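Local coordinates for PfkB family carbohydrate kinase (Listeria grayi DSM 20601, PDB 4GM6), which probably phosphorylates a sugar or sugar-like substrate with ATP, as a member of the PfkB (ribokinase-like) family of carbohydrate kinases, at residues C[58-62]-C[155-160]; C[187-191]-C[205-209]; C[217-222]-C[235-239]; C[247-253]-C[264-270]; C[295-301]-C[312-317]. One frame throughout, in Å; residues are numbered along the deposited sequence.

Contact 1: C[58-62]-C[155-160]; sequences AEANV and HVSGIT
In the parallel core of this ribokinase-like fold, the first turn of helix 58-68 lies against the end of strand 153-157 and the helix that follows, where E59 meets S157 and T160. One carboxylate oxygen does the gripping. E59 OE2 accepts from S157 OG at 2.7 Å and from T160 OG1 at 2.7 Å, the two hydroxyls reaching it from opposite faces of the carboxylate plane. A weak third bond comes from the backbone, S157 N to E59 OE2. The bend of the E59 chain at chi2 (94°) turns the carboxylate toward this strand end. E59 OE1 takes a water at 2.8 Å, and the same water donates to T160 OG1. S157 is also the N-cap of helix 158-163, its OG accepting from I159 N at 3.1 Å, so one hydroxyl serves both the cap and the carboxylate. Further along, V62 CG1 sits over one face of the H155 ring, 4.2 Å from the centroid, while H155 ND1 is hydrogen-bonded to S186 OG. A58 CB touches I159 CD1. The donors on OE2 and the water on OE1 would together be expected to stabilise a negative charge in this buried place.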
# COMPACT_ATOMS: atom_id res chain seq x y z
N ALA C 58 -18.66 20.54 6.89
CA ALA C 58 -18.41 21.96 6.62
C ALA C 58 -18.10 22.73 7.90
O ALA C 58 -17.05 23.39 8.00
CB ALA C 58 -19.59 22.59 5.89
N GLU C 59 -19.00 22.67 8.87
CA GLU C 59 -18.83 23.47 10.09
C GLU C 59 -17.69 22.92 10.96
O GLU C 59 -16.88 23.68 11.49
CB GLU C 59 -20.15 23.54 10.88
CG GLU C 59 -21.27 24.24 10.13
CD GLU C 59 -22.17 23.27 9.38
OE1 GLU C 59 -21.72 22.15 9.08
OE2 GLU C 59 -23.34 23.63 9.09
N ALA C 60 -17.65 21.60 11.10
CA ALA C 60 -16.54 20.94 11.79
C ALA C 60 -15.17 21.29 11.20
O ALA C 60 -14.19 21.45 11.93
CB ALA C 60 -16.73 19.44 11.77
N ASN C 61 -15.11 21.39 9.87
CA ASN C 61 -13.86 21.76 9.22
C ASN C 61 -13.51 23.20 9.59
O ASN C 61 -12.36 23.52 9.90
CB ASN C 61 -13.96 21.63 7.70
CG ASN C 61 -14.19 20.21 7.24
OD1 ASN C 61 -13.98 19.25 7.98
ND2 ASN C 61 -14.63 20.07 5.99
N VAL C 62 -14.52 24.06 9.56
CA VAL C 62 -14.29 25.43 9.94
C VAL C 62 -13.74 25.50 11.36
O VAL C 62 -12.80 26.25 11.64
CB VAL C 62 -15.53 26.32 9.76
CG1 VAL C 62 -15.37 27.63 10.52
CG2 VAL C 62 -15.75 26.58 8.27
N HIS C 155 -21.03 30.31 14.07
CA HIS C 155 -20.97 29.95 12.66
C HIS C 155 -21.85 28.74 12.34
O HIS C 155 -21.86 27.75 13.08
CB HIS C 155 -19.53 29.62 12.24
CG HIS C 155 -19.41 29.17 10.82
ND1 HIS C 155 -19.35 30.06 9.76
CD2 HIS C 155 -19.36 27.93 10.27
CE1 HIS C 155 -19.27 29.38 8.63
NE2 HIS C 155 -19.29 28.09 8.91
N VAL C 156 -22.57 28.83 11.22
CA VAL C 156 -23.37 27.71 10.74
C VAL C 156 -23.52 27.78 9.22
O VAL C 156 -23.18 28.80 8.59
CB VAL C 156 -24.74 27.60 11.45
CG1 VAL C 156 -25.65 28.78 11.09
CG2 VAL C 156 -25.39 26.26 11.13
N SER C 157 -23.96 26.66 8.61
CA SER C 157 -24.09 26.60 7.16
C SER C 157 -25.46 26.11 6.73
O SER C 157 -26.22 25.54 7.53
CB SER C 157 -23.00 25.69 6.56
OG SER C 157 -23.43 24.34 6.49
N GLY C 158 -25.78 26.33 5.45
CA GLY C 158 -27.03 25.85 4.87
C GLY C 158 -27.17 24.34 4.84
O GLY C 158 -28.26 23.82 4.57
N ILE C 159 -26.08 23.63 5.10
CA ILE C 159 -26.13 22.16 5.11
C ILE C 159 -26.94 21.69 6.30
O ILE C 159 -27.84 20.85 6.17
CB ILE C 159 -24.71 21.56 5.15
CG1 ILE C 159 -24.04 21.73 3.79
CG2 ILE C 159 -24.76 20.09 5.53
CD1 ILE C 159 -22.55 21.49 3.81
N THR C 160 -26.64 22.26 7.46
CA THR C 160 -27.31 21.88 8.69
C THR C 160 -28.81 22.20 8.67
O THR C 160 -29.64 21.36 9.01
CB THR C 160 -26.64 22.56 9.88
OG1 THR C 160 -25.32 22.03 9.99
CG2 THR C 160 -27.41 22.30 11.15
O HOH W 1 -23.69 20.14 8.96

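Contact 2: C[187-191]-C[205-209]; sequences FDMNY and YQQLL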
# COMPACT_ATOMS: atom_id res chain seq x y z
N PHE C 187 -22.68 32.99 8.62
CA PHE C 187 -23.50 32.03 7.89
C PHE C 187 -22.89 31.70 6.54
O PHE C 187 -22.45 32.58 5.80
CB PHE C 187 -24.93 32.57 7.72
CG PHE C 187 -25.90 31.56 7.17
CD1 PHE C 187 -26.20 30.41 7.92
CD2 PHE C 187 -26.48 31.73 5.90
CE1 PHE C 187 -27.09 29.48 7.42
CE2 PHE C 187 -27.38 30.80 5.40
CZ PHE C 187 -27.68 29.67 6.15
N ASP C 188 -22.84 30.41 6.24
CA ASP C 188 -22.31 29.91 4.99
C ASP C 188 -23.50 29.33 4.20
O ASP C 188 -24.02 28.27 4.56
CB ASP C 188 -21.28 28.83 5.33
CG ASP C 188 -20.71 28.15 4.10
OD1 ASP C 188 -20.99 28.61 2.97
OD2 ASP C 188 -19.98 27.14 4.28
N MET C 189 -23.93 30.02 3.13
CA MET C 189 -25.08 29.56 2.34
C MET C 189 -24.97 28.06 2.03
O MET C 189 -25.88 27.28 2.32
CB MET C 189 -25.15 30.31 1.01
CG MET C 189 -25.25 31.82 1.15
SD MET C 189 -26.91 32.37 1.57
CE MET C 189 -27.77 32.20 0.00
N ASN C 190 -23.86 27.67 1.40
CA ASN C 190 -23.55 26.26 1.19
C ASN C 190 -24.79 25.47 0.77
O ASN C 190 -25.19 24.50 1.42
CB ASN C 190 -22.94 25.65 2.46
CG ASN C 190 -21.69 24.85 2.17
OD1 ASN C 190 -21.63 24.11 1.19
ND2 ASN C 190 -20.68 24.99 3.03
N TYR C 191 -25.41 25.91 -0.32
CA TYR C 191 -26.59 25.25 -0.84
C TYR C 191 -26.18 23.93 -1.48
O TYR C 191 -25.19 23.86 -2.19
CB TYR C 191 -27.31 26.12 -1.86
CG TYR C 191 -28.38 25.37 -2.61
CD1 TYR C 191 -29.58 25.04 -1.98
CD2 TYR C 191 -28.19 24.96 -3.93
CE1 TYR C 191 -30.57 24.33 -2.65
CE2 TYR C 191 -29.17 24.25 -4.60
CZ TYR C 191 -30.36 23.94 -3.96
OH TYR C 191 -31.35 23.24 -4.62
N TYR C 205 -33.61 30.04 3.64
CA TYR C 205 -32.65 31.14 3.60
C TYR C 205 -33.30 32.48 3.98
O TYR C 205 -32.68 33.32 4.65
CB TYR C 205 -31.98 31.22 2.22
CG TYR C 205 -30.99 30.10 1.92
CD1 TYR C 205 -30.05 29.71 2.87
CD2 TYR C 205 -30.99 29.45 0.69
CE1 TYR C 205 -29.15 28.69 2.60
CE2 TYR C 205 -30.08 28.43 0.42
CZ TYR C 205 -29.17 28.05 1.38
OH TYR C 205 -28.25 27.05 1.13
N GLN C 206 -34.55 32.69 3.57
CA GLN C 206 -35.21 33.96 3.87
C GLN C 206 -35.42 34.16 5.37
O GLN C 206 -35.55 35.33 5.82
CB GLN C 206 -36.53 34.10 3.11
CG GLN C 206 -36.33 34.32 1.61
CD GLN C 206 -37.64 34.51 0.87
OE1 GLN C 206 -38.61 33.81 1.13
NE2 GLN C 206 -37.66 35.47 -0.05
N GLN C 207 -35.41 33.04 6.15
CA GLN C 207 -35.51 33.14 7.59
C GLN C 207 -34.15 33.45 8.23
O GLN C 207 -34.08 34.20 9.19
CB GLN C 207 -36.06 31.83 8.21
CG GLN C 207 -37.37 31.35 7.59
CD GLN C 207 -37.80 30.02 8.15
OE1 GLN C 207 -37.73 29.79 9.36
NE2 GLN C 207 -38.25 29.12 7.28
N LEU C 208 -33.08 32.88 7.69
CA LEU C 208 -31.72 33.04 8.25
C LEU C 208 -31.09 34.39 7.94
O LEU C 208 -30.62 35.04 8.85
CB LEU C 208 -30.77 31.95 7.75
CG LEU C 208 -31.07 30.60 8.31
CD1 LEU C 208 -30.37 30.42 9.65
CD2 LEU C 208 -32.61 30.31 8.43
N LEU C 209 -31.09 34.79 6.67
CA LEU C 209 -30.34 35.99 6.21
C LEU C 209 -30.56 37.31 6.99
O LEU C 209 -29.60 38.01 7.31
CB LEU C 209 -30.56 36.26 4.70
CG LEU C 209 -30.01 35.15 3.79
CD1 LEU C 209 -30.36 35.44 2.34
CD2 LEU C 209 -28.51 34.97 3.96
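Y205 carries its ring out from helix 198-208 with CG anti to the carbonyl carbon (chi1 -72°), and the M189 chain, bent at both chi2 and chi3, curls its methyl back over that ring. M189 CE lies 4.2 Å from the centroid of the Y205 ring, almost straight above its centre, a CH-pi contact. The sulfur stands above the same ring at a longer distance, making this a Met-aromatic pair, and M189 SD also touches L209 CD2 at 3.9 Å. The hydroxyl at the far end of the ring donates to the backbone: Y205 OH to M189 O is 2.7 Å, with the donor 49° out of the carbonyl plane. This is the first half of a beta-alpha-beta unit, in which helix 198-208 leads from strand 184-188 to its parallel neighbour 214-216, and the tyrosine ties the returning helix to the loop that leaves the strand. Alongside, the F187 and Y205 side chains run nearly perpendicular to each other and meet at their rims, F187 CE2 to Y205 CD1 at 3.8 Å. L208 covers one face of the F187 ring through CB, away from the ring centre, and its CD1 reaches F187 CE1 at 4.1 Å. On the loop side Y191 CB packs 3.3 Å from Y205 OH, which lies at the edge of the Y191 ring. F225 meets both tyrosine rings from outside the two segments.

Contact 3: C[217-222]-C[235-239]; sequences AGQMDA and YYQAM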
# COMPACT_ATOMS: atom_id res chain seq x y z
N ALA C 217 -21.48 34.10 0.45
CA ALA C 217 -22.41 33.98 -0.66
C ALA C 217 -21.76 34.42 -1.96
O ALA C 217 -21.05 35.43 -2.00
CB ALA C 217 -23.68 34.79 -0.39
N GLY C 218 -21.99 33.63 -3.01
CA GLY C 218 -21.49 33.95 -4.35
C GLY C 218 -22.60 34.49 -5.23
O GLY C 218 -23.74 34.67 -4.78
N GLN C 219 -22.29 34.72 -6.50
CA GLN C 219 -23.30 35.24 -7.42
C GLN C 219 -24.41 34.23 -7.68
O GLN C 219 -25.55 34.62 -7.94
CB GLN C 219 -22.68 35.70 -8.74
CG GLN C 219 -23.61 36.61 -9.52
CD GLN C 219 -23.28 36.68 -11.00
OE1 GLN C 219 -23.74 37.58 -11.71
NE2 GLN C 219 -22.47 35.73 -11.47
N MET C 220 -24.09 32.94 -7.62
CA MET C 220 -25.11 31.90 -7.79
C MET C 220 -26.16 32.08 -6.71
O MET C 220 -27.37 32.08 -6.98
CB MET C 220 -24.50 30.50 -7.69
CG MET C 220 -23.12 30.37 -8.32
SD MET C 220 -21.80 31.14 -7.35
CE MET C 220 -21.32 29.79 -6.26
N ASP C 221 -25.69 32.25 -5.48
CA ASP C 221 -26.56 32.52 -4.35
C ASP C 221 -27.38 33.79 -4.61
O ASP C 221 -28.61 33.79 -4.47
CB ASP C 221 -25.72 32.68 -3.08
CG ASP C 221 -24.90 31.43 -2.77
OD1 ASP C 221 -25.52 30.35 -2.65
OD2 ASP C 221 -23.66 31.53 -2.63
N ALA C 222 -26.69 34.86 -5.01
CA ALA C 222 -27.35 36.14 -5.24
C ALA C 222 -28.59 36.03 -6.15
O ALA C 222 -29.63 36.65 -5.89
CB ALA C 222 -26.36 37.14 -5.82
N TYR C 235 -23.47 42.37 -7.54
CA TYR C 235 -24.51 41.61 -6.85
C TYR C 235 -24.46 41.82 -5.33
O TYR C 235 -25.54 41.87 -4.67
CB TYR C 235 -24.42 40.12 -7.21
CG TYR C 235 -23.02 39.60 -7.27
CD1 TYR C 235 -22.30 39.62 -8.46
CD2 TYR C 235 -22.40 39.08 -6.14
CE1 TYR C 235 -21.01 39.13 -8.53
CE2 TYR C 235 -21.11 38.58 -6.19
CZ TYR C 235 -20.42 38.61 -7.39
OH TYR C 235 -19.14 38.13 -7.43
N TYR C 236 -23.22 41.96 -4.79
CA TYR C 236 -23.05 42.20 -3.36
C TYR C 236 -23.76 43.46 -2.89
O TYR C 236 -24.39 43.47 -1.82
CB TYR C 236 -21.56 42.28 -2.99
CG TYR C 236 -20.88 40.93 -2.92
CD1 TYR C 236 -19.84 40.60 -3.80
CD2 TYR C 236 -21.27 39.98 -1.99
CE1 TYR C 236 -19.22 39.36 -3.74
CE2 TYR C 236 -20.65 38.74 -1.92
CZ TYR C 236 -19.63 38.43 -2.79
OH TYR C 236 -19.02 37.20 -2.72
N GLN C 237 -23.65 44.53 -3.68
CA GLN C 237 -24.23 45.81 -3.30
C GLN C 237 -25.80 45.68 -3.25
O GLN C 237 -26.53 46.31 -2.37
CB GLN C 237 -23.82 46.92 -4.32
CG GLN C 237 -24.60 48.25 -4.03
CD GLN C 237 -24.15 48.95 -2.70
OE1 GLN C 237 -22.96 49.22 -2.52
NE2 GLN C 237 -25.07 49.18 -1.78
N ALA C 238 -26.26 44.75 -4.27
CA ALA C 238 -27.72 44.54 -4.35
C ALA C 238 -28.16 43.62 -3.19
O ALA C 238 -29.24 43.81 -2.59
CB ALA C 238 -28.10 43.95 -5.72
N MET C 239 -27.33 42.65 -2.89
CA MET C 239 -27.61 41.75 -1.81
C MET C 239 -27.66 42.55 -0.53
O MET C 239 -28.47 42.31 0.32
CB MET C 239 -26.55 40.65 -1.77
CG MET C 239 -26.55 39.77 -3.01
SD MET C 239 -25.10 38.72 -3.14
CE MET C 239 -24.85 38.39 -1.41
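The Q219 chain runs across one face of the Y235 ring, its amide plane inclined 32° to the ring. Q219 CB stands nearly straight over the ring centre, 3.8 Å from the centroid, a CH-pi contact. With CG anti to the backbone N (chi1 -163°) and the chain extended beyond it, CG continues over the face toward its CD1 side, 3.4 Å from Y235 CD1. Y235 holds CG between its own backbone N and carbonyl carbon (chi1 41°), which turns the ring toward the start of helix 219-225. Its CB meets A222 CB at 3.8 Å. The next residue takes the other course: with CG beside the backbone N, Y236 sends its hydroxyl to the turn before that helix, and Y236 OH donates to A217 O at 2.8 Å, nearly along the C=O axis. M239, whose placement is approximate, brings CE to 3.9 Å from A217 CB. G218 is the N-cap residue, and its N donates to D221 OD2 at 2.7 Å. Helices 219-225 and 235-242 thus meet along a mainly apolar and CH-pi seam, with one hydrogen bond, from Y236 to the residue two before the helix, which satisfies a carbonyl just ahead of the helix start.

Contact 4: C[247-253]-C[264-270]; sequences ELFYATK and LQGHLWT
Strands 248-256 and 261-270 form an antiparallel hairpin whose hydrogen-bonded pairs F249-W269, A251-H267 and K253-Q265 alternate with non-hydrogen-bonded pairs such as Y250-L268. The bonds at A251-H267 are regular: H267 N to A251 O is 2.8 Å and A251 N to H267 O is 3.1 Å. Y250 CA makes a CA-H...O contact, 3.3 Å from H267 O, and T252 CA makes another to Q265 O. On one face F249 and W269 run alongside each other in the same direction, with W269 CE3 at the edge of the phenyl ring, 4.1 Å from F249 CD2. Farther along that face the extended K253 chain crosses H267, its CB 3.8 Å from H267 CE1. On the opposite face T252 CB touches L264 CD1 at 3.7 Å, and L268 lies beside Y250 and L248. At the strand end the T270 hydroxyl is swung opposite the backbone N (chi1 -163°), and T270 OG1 donates to E247 O at 3.1 Å from above the carbonyl plane. Helix 235-242 covers the F249 and W269 side through Y236, and helix 291-304 covers the Y250 side, while strands 214-216 and 273-282 flank the hairpin in the large mixed sheet.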
# COMPACT_ATOMS: atom_id res chain seq x y z
N GLU C 247 -23.18 42.83 7.34
CA GLU C 247 -21.97 43.67 7.36
C GLU C 247 -20.93 43.32 6.26
O GLU C 247 -20.42 44.20 5.57
CB GLU C 247 -21.36 43.60 8.76
CG GLU C 247 -20.08 44.40 8.96
CD GLU C 247 -19.55 44.25 10.38
OE1 GLU C 247 -18.38 44.64 10.62
OE2 GLU C 247 -20.30 43.71 11.23
N LEU C 248 -20.60 42.05 6.07
CA LEU C 248 -19.72 41.67 4.93
C LEU C 248 -20.01 40.31 4.34
O LEU C 248 -20.41 39.40 5.06
CB LEU C 248 -18.23 41.81 5.27
CG LEU C 248 -17.56 40.86 6.26
CD1 LEU C 248 -16.05 40.95 6.08
CD2 LEU C 248 -17.95 41.21 7.68
N PHE C 249 -19.87 40.23 3.01
CA PHE C 249 -19.98 38.98 2.28
C PHE C 249 -18.58 38.50 1.94
O PHE C 249 -17.65 39.30 1.87
CB PHE C 249 -20.79 39.15 0.99
CG PHE C 249 -22.22 39.55 1.20
CD1 PHE C 249 -23.20 38.58 1.43
CD2 PHE C 249 -22.60 40.88 1.16
CE1 PHE C 249 -24.52 38.94 1.62
CE2 PHE C 249 -23.93 41.25 1.35
CZ PHE C 249 -24.89 40.28 1.58
N TYR C 250 -18.43 37.20 1.71
CA TYR C 250 -17.14 36.67 1.28
C TYR C 250 -17.36 35.39 0.51
O TYR C 250 -18.30 34.65 0.77
CB TYR C 250 -16.22 36.43 2.47
CG TYR C 250 -16.77 35.48 3.51
CD1 TYR C 250 -17.70 35.91 4.45
CD2 TYR C 250 -16.35 34.15 3.57
CE1 TYR C 250 -18.21 35.05 5.41
CE2 TYR C 250 -16.85 33.28 4.53
CZ TYR C 250 -17.78 33.74 5.45
OH TYR C 250 -18.29 32.88 6.40
N ALA C 251 -16.47 35.12 -0.45
CA ALA C 251 -16.55 33.91 -1.24
C ALA C 251 -15.31 33.82 -2.10
O ALA C 251 -14.52 34.77 -2.17
CB ALA C 251 -17.79 33.93 -2.12
N THR C 252 -15.12 32.68 -2.75
CA THR C 252 -14.07 32.57 -3.75
C THR C 252 -14.68 32.57 -5.13
O THR C 252 -15.80 32.12 -5.32
CB THR C 252 -13.24 31.29 -3.56
OG1 THR C 252 -14.12 30.17 -3.47
CG2 THR C 252 -12.41 31.37 -2.30
N LYS C 253 -13.97 33.10 -6.10
CA LYS C 253 -14.39 32.94 -7.47
C LYS C 253 -13.52 31.82 -8.04
O LYS C 253 -12.30 31.94 -8.10
CB LYS C 253 -14.23 34.22 -8.28
CG LYS C 253 -14.66 34.07 -9.73
CD LYS C 253 -14.44 35.34 -10.54
CE LYS C 253 -14.47 35.03 -12.03
NZ LYS C 253 -14.27 36.25 -12.86
N LEU C 264 -8.41 30.40 -8.64
CA LEU C 264 -9.10 30.72 -7.40
C LEU C 264 -8.71 32.11 -6.97
O LEU C 264 -7.53 32.45 -6.92
CB LEU C 264 -8.71 29.74 -6.30
CG LEU C 264 -9.63 29.77 -5.08
CD1 LEU C 264 -10.91 29.01 -5.40
CD2 LEU C 264 -8.94 29.16 -3.88
N GLN C 265 -9.72 32.92 -6.65
CA GLN C 265 -9.52 34.30 -6.29
C GLN C 265 -10.53 34.60 -5.20
O GLN C 265 -11.72 34.28 -5.33
CB GLN C 265 -9.76 35.20 -7.50
CG GLN C 265 -9.68 36.70 -7.21
CD GLN C 265 -9.72 37.54 -8.47
OE1 GLN C 265 -10.60 37.39 -9.31
NE2 GLN C 265 -8.77 38.46 -8.59
N GLY C 266 -10.07 35.17 -4.09
CA GLY C 266 -10.99 35.46 -2.99
C GLY C 266 -11.63 36.82 -3.19
O GLY C 266 -11.00 37.73 -3.74
N HIS C 267 -12.90 36.94 -2.78
CA HIS C 267 -13.62 38.20 -2.73
C HIS C 267 -14.08 38.44 -1.29
O HIS C 267 -14.48 37.52 -0.57
CB HIS C 267 -14.86 38.19 -3.63
CG HIS C 267 -14.56 38.15 -5.11
ND1 HIS C 267 -15.49 37.74 -6.05
CD2 HIS C 267 -13.44 38.44 -5.82
CE1 HIS C 267 -14.95 37.78 -7.26
NE2 HIS C 267 -13.70 38.20 -7.15
N LEU C 268 -13.99 39.69 -0.87
CA LEU C 268 -14.54 40.10 0.41
C LEU C 268 -15.14 41.51 0.27
O LEU C 268 -14.43 42.46 -0.06
CB LEU C 268 -13.45 40.05 1.49
CG LEU C 268 -13.86 40.43 2.92
CD1 LEU C 268 -15.10 39.66 3.36
CD2 LEU C 268 -12.70 40.16 3.87
N TRP C 269 -16.45 41.61 0.49
CA TRP C 269 -17.20 42.85 0.29
C TRP C 269 -17.64 43.41 1.63
O TRP C 269 -18.26 42.71 2.45
CB TRP C 269 -18.42 42.58 -0.60
CG TRP C 269 -19.20 43.81 -1.01
CD1 TRP C 269 -19.17 44.43 -2.23
CD2 TRP C 269 -20.12 44.56 -0.19
NE1 TRP C 269 -20.01 45.53 -2.22
CE2 TRP C 269 -20.60 45.63 -0.99
CE3 TRP C 269 -20.57 44.44 1.13
CZ2 TRP C 269 -21.53 46.57 -0.50
CZ3 TRP C 269 -21.50 45.37 1.60
CH2 TRP C 269 -21.96 46.42 0.79
N THR C 270 -17.33 44.68 1.87
CA THR C 270 -17.72 45.31 3.11
C THR C 270 -17.76 46.83 2.98
O THR C 270 -16.84 47.44 2.43
CB THR C 270 -16.83 44.88 4.29
OG1 THR C 270 -17.49 45.20 5.54
CG2 THR C 270 -15.47 45.56 4.22

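Contact 5: C[295-301]-C[312-317]; sequences YTAAVLH and TVKFAT
The Y295 ring turns its edge to helix 309-323: A316 O and T317 OG1 lie near the ring plane, with Y295 CD1 3.5 Å from A316 O and Y295 CE1 3.5 Å from T317 OG1. V299 CG2, one turn along the same helix, covers one face of the ring, nearer its rim than its centre. At the other end of the interface the H301 and F315 rings meet obliquely, planes at 44° and centroids 5.6 Å apart, with H301 CD2 to F315 CE1 at 3.8 Å. Both residues hold CG anti to the backbone N, and the F315 ring also packs on A298, its CD1 4.0 Å from A298 CB. W307 meets both rings from outside the pair of segments.

The helices run roughly antiparallel, at 149°, with their axes 8.0 Å apart at closest approach. Such a close approach is possible because alanine faces alanine: A298 CB is 3.3 Å from A316 CB, closer than two methyl groups normally stand. V299 CG2 adds to this on one flank against A316 CB, and T312 CG2 presses on the backbone of V299.

No hydrogen bond joins the two segments, and the polar ends are satisfied elsewhere. T317 OG1 turns back to V313 O in its own helix, Y295 OH bonds to H267 O of the sheet, and H301 ND1 pairs with H71 NE2. The interface is therefore held by close apolar packing, while Y295 and H301 tie helix 291-304 to the sheet and to H71.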
# COMPACT_ATOMS: atom_id res chain seq x y z
N TYR C 295 -11.12 28.65 3.39
CA TYR C 295 -11.35 30.06 3.10
C TYR C 295 -12.21 30.66 4.20
O TYR C 295 -11.87 31.70 4.77
CB TYR C 295 -12.04 30.24 1.75
CG TYR C 295 -12.16 31.69 1.31
CD1 TYR C 295 -11.03 32.40 0.88
CD2 TYR C 295 -13.39 32.35 1.30
CE1 TYR C 295 -11.13 33.73 0.48
CE2 TYR C 295 -13.49 33.68 0.90
CZ TYR C 295 -12.36 34.37 0.49
OH TYR C 295 -12.45 35.69 0.06
N THR C 296 -13.32 30.00 4.51
CA THR C 296 -14.23 30.55 5.52
C THR C 296 -13.51 30.77 6.85
O THR C 296 -13.65 31.82 7.47
CB THR C 296 -15.47 29.64 5.75
OG1 THR C 296 -16.29 29.67 4.57
CG2 THR C 296 -16.30 30.12 6.96
N ALA C 297 -12.74 29.78 7.28
CA ALA C 297 -12.04 29.87 8.56
C ALA C 297 -10.99 30.98 8.52
O ALA C 297 -10.79 31.70 9.51
CB ALA C 297 -11.40 28.55 8.93
N ALA C 298 -10.33 31.12 7.38
CA ALA C 298 -9.28 32.13 7.27
C ALA C 298 -9.89 33.53 7.32
O ALA C 298 -9.34 34.44 7.95
CB ALA C 298 -8.47 31.94 6.00
N VAL C 299 -11.03 33.71 6.67
CA VAL C 299 -11.68 35.01 6.65
C VAL C 299 -12.09 35.37 8.06
O VAL C 299 -11.84 36.49 8.51
CB VAL C 299 -12.91 35.05 5.74
CG1 VAL C 299 -13.73 36.32 6.03
CG2 VAL C 299 -12.50 35.00 4.27
N LEU C 300 -12.71 34.42 8.76
CA LEU C 300 -13.14 34.65 10.13
C LEU C 300 -11.92 35.01 10.99
O LEU C 300 -11.97 35.93 11.79
CB LEU C 300 -13.92 33.45 10.70
CG LEU C 300 -15.35 33.20 10.17
CD1 LEU C 300 -15.95 31.87 10.65
CD2 LEU C 300 -16.32 34.33 10.51
N HIS C 301 -10.82 34.30 10.80
CA HIS C 301 -9.60 34.63 11.56
C HIS C 301 -9.24 36.10 11.38
O HIS C 301 -8.93 36.79 12.34
CB HIS C 301 -8.43 33.71 11.15
CG HIS C 301 -7.12 34.10 11.78
ND1 HIS C 301 -6.89 34.04 13.14
CD2 HIS C 301 -5.96 34.54 11.23
CE1 HIS C 301 -5.66 34.43 13.40
NE2 HIS C 301 -5.07 34.74 12.26
N THR C 312 -7.13 40.40 5.15
CA THR C 312 -7.93 39.21 5.37
C THR C 312 -8.15 38.42 4.08
O THR C 312 -7.88 37.21 4.02
CB THR C 312 -9.28 39.57 6.00
OG1 THR C 312 -9.05 40.13 7.30
CG2 THR C 312 -10.17 38.34 6.13
N VAL C 313 -8.64 39.11 3.05
CA VAL C 313 -8.88 38.47 1.76
C VAL C 313 -7.61 37.83 1.17
O VAL C 313 -7.67 36.79 0.51
CB VAL C 313 -9.52 39.43 0.74
CG1 VAL C 313 -8.48 40.40 0.18
CG2 VAL C 313 -10.19 38.66 -0.38
N LYS C 314 -6.45 38.44 1.42
CA LYS C 314 -5.22 37.90 0.86
C LYS C 314 -4.80 36.65 1.61
O LYS C 314 -4.42 35.64 1.01
CB LYS C 314 -4.09 38.93 0.88
CG LYS C 314 -2.86 38.44 0.13
CD LYS C 314 -1.92 39.60 -0.21
CE LYS C 314 -1.18 40.11 1.02
NZ LYS C 314 -0.12 41.08 0.64
N PHE C 315 -4.88 36.73 2.93
CA PHE C 315 -4.52 35.62 3.79
C PHE C 315 -5.43 34.42 3.53
O PHE C 315 -4.96 33.28 3.39
CB PHE C 315 -4.63 36.05 5.25
CG PHE C 315 -4.31 34.96 6.24
CD1 PHE C 315 -5.33 34.23 6.83
CD2 PHE C 315 -3.00 34.68 6.59
CE1 PHE C 315 -5.04 33.23 7.74
CE2 PHE C 315 -2.71 33.69 7.51
CZ PHE C 315 -3.74 32.96 8.08
N ALA C 316 -6.74 34.68 3.48
CA ALA C 316 -7.73 33.62 3.36
C ALA C 316 -7.66 32.91 2.01
O ALA C 316 -7.81 31.70 1.94
CB ALA C 316 -9.13 34.14 3.60
N THR C 317 -7.45 33.67 0.94
CA THR C 317 -7.30 33.03 -0.37
C THR C 317 -6.06 32.14 -0.40
O THR C 317 -6.07 31.07 -1.01
CB THR C 317 -7.27 34.06 -1.51
OG1 THR C 317 -8.39 34.94 -1.38
CG2 THR C 317 -7.33 33.35 -2.85

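How the contacts relate
The five contacts come in series along the chain, each closing before the next opens, all in the one kinase domain. Contacts 1, 2 and 4 reach the same large mixed sheet; strands 153-157 and 184-188 are neighbours in it, so contacts 1 and 2 touch, probably through backbone hydrogen bonds between the two strands, their centres about 11 Å apart. Contact 3 lies about 10 Å from contact 4, centre to centre, with helix 235-242 on one face of the hairpin. Contact 5 is about 9 Å from contact 4, centre to centre, on the other face, and its helix 291-304 also touches contact 1. Together they trace the alpha/beta/alpha layering of the kinase domain, helices packed on both sides of one sheet.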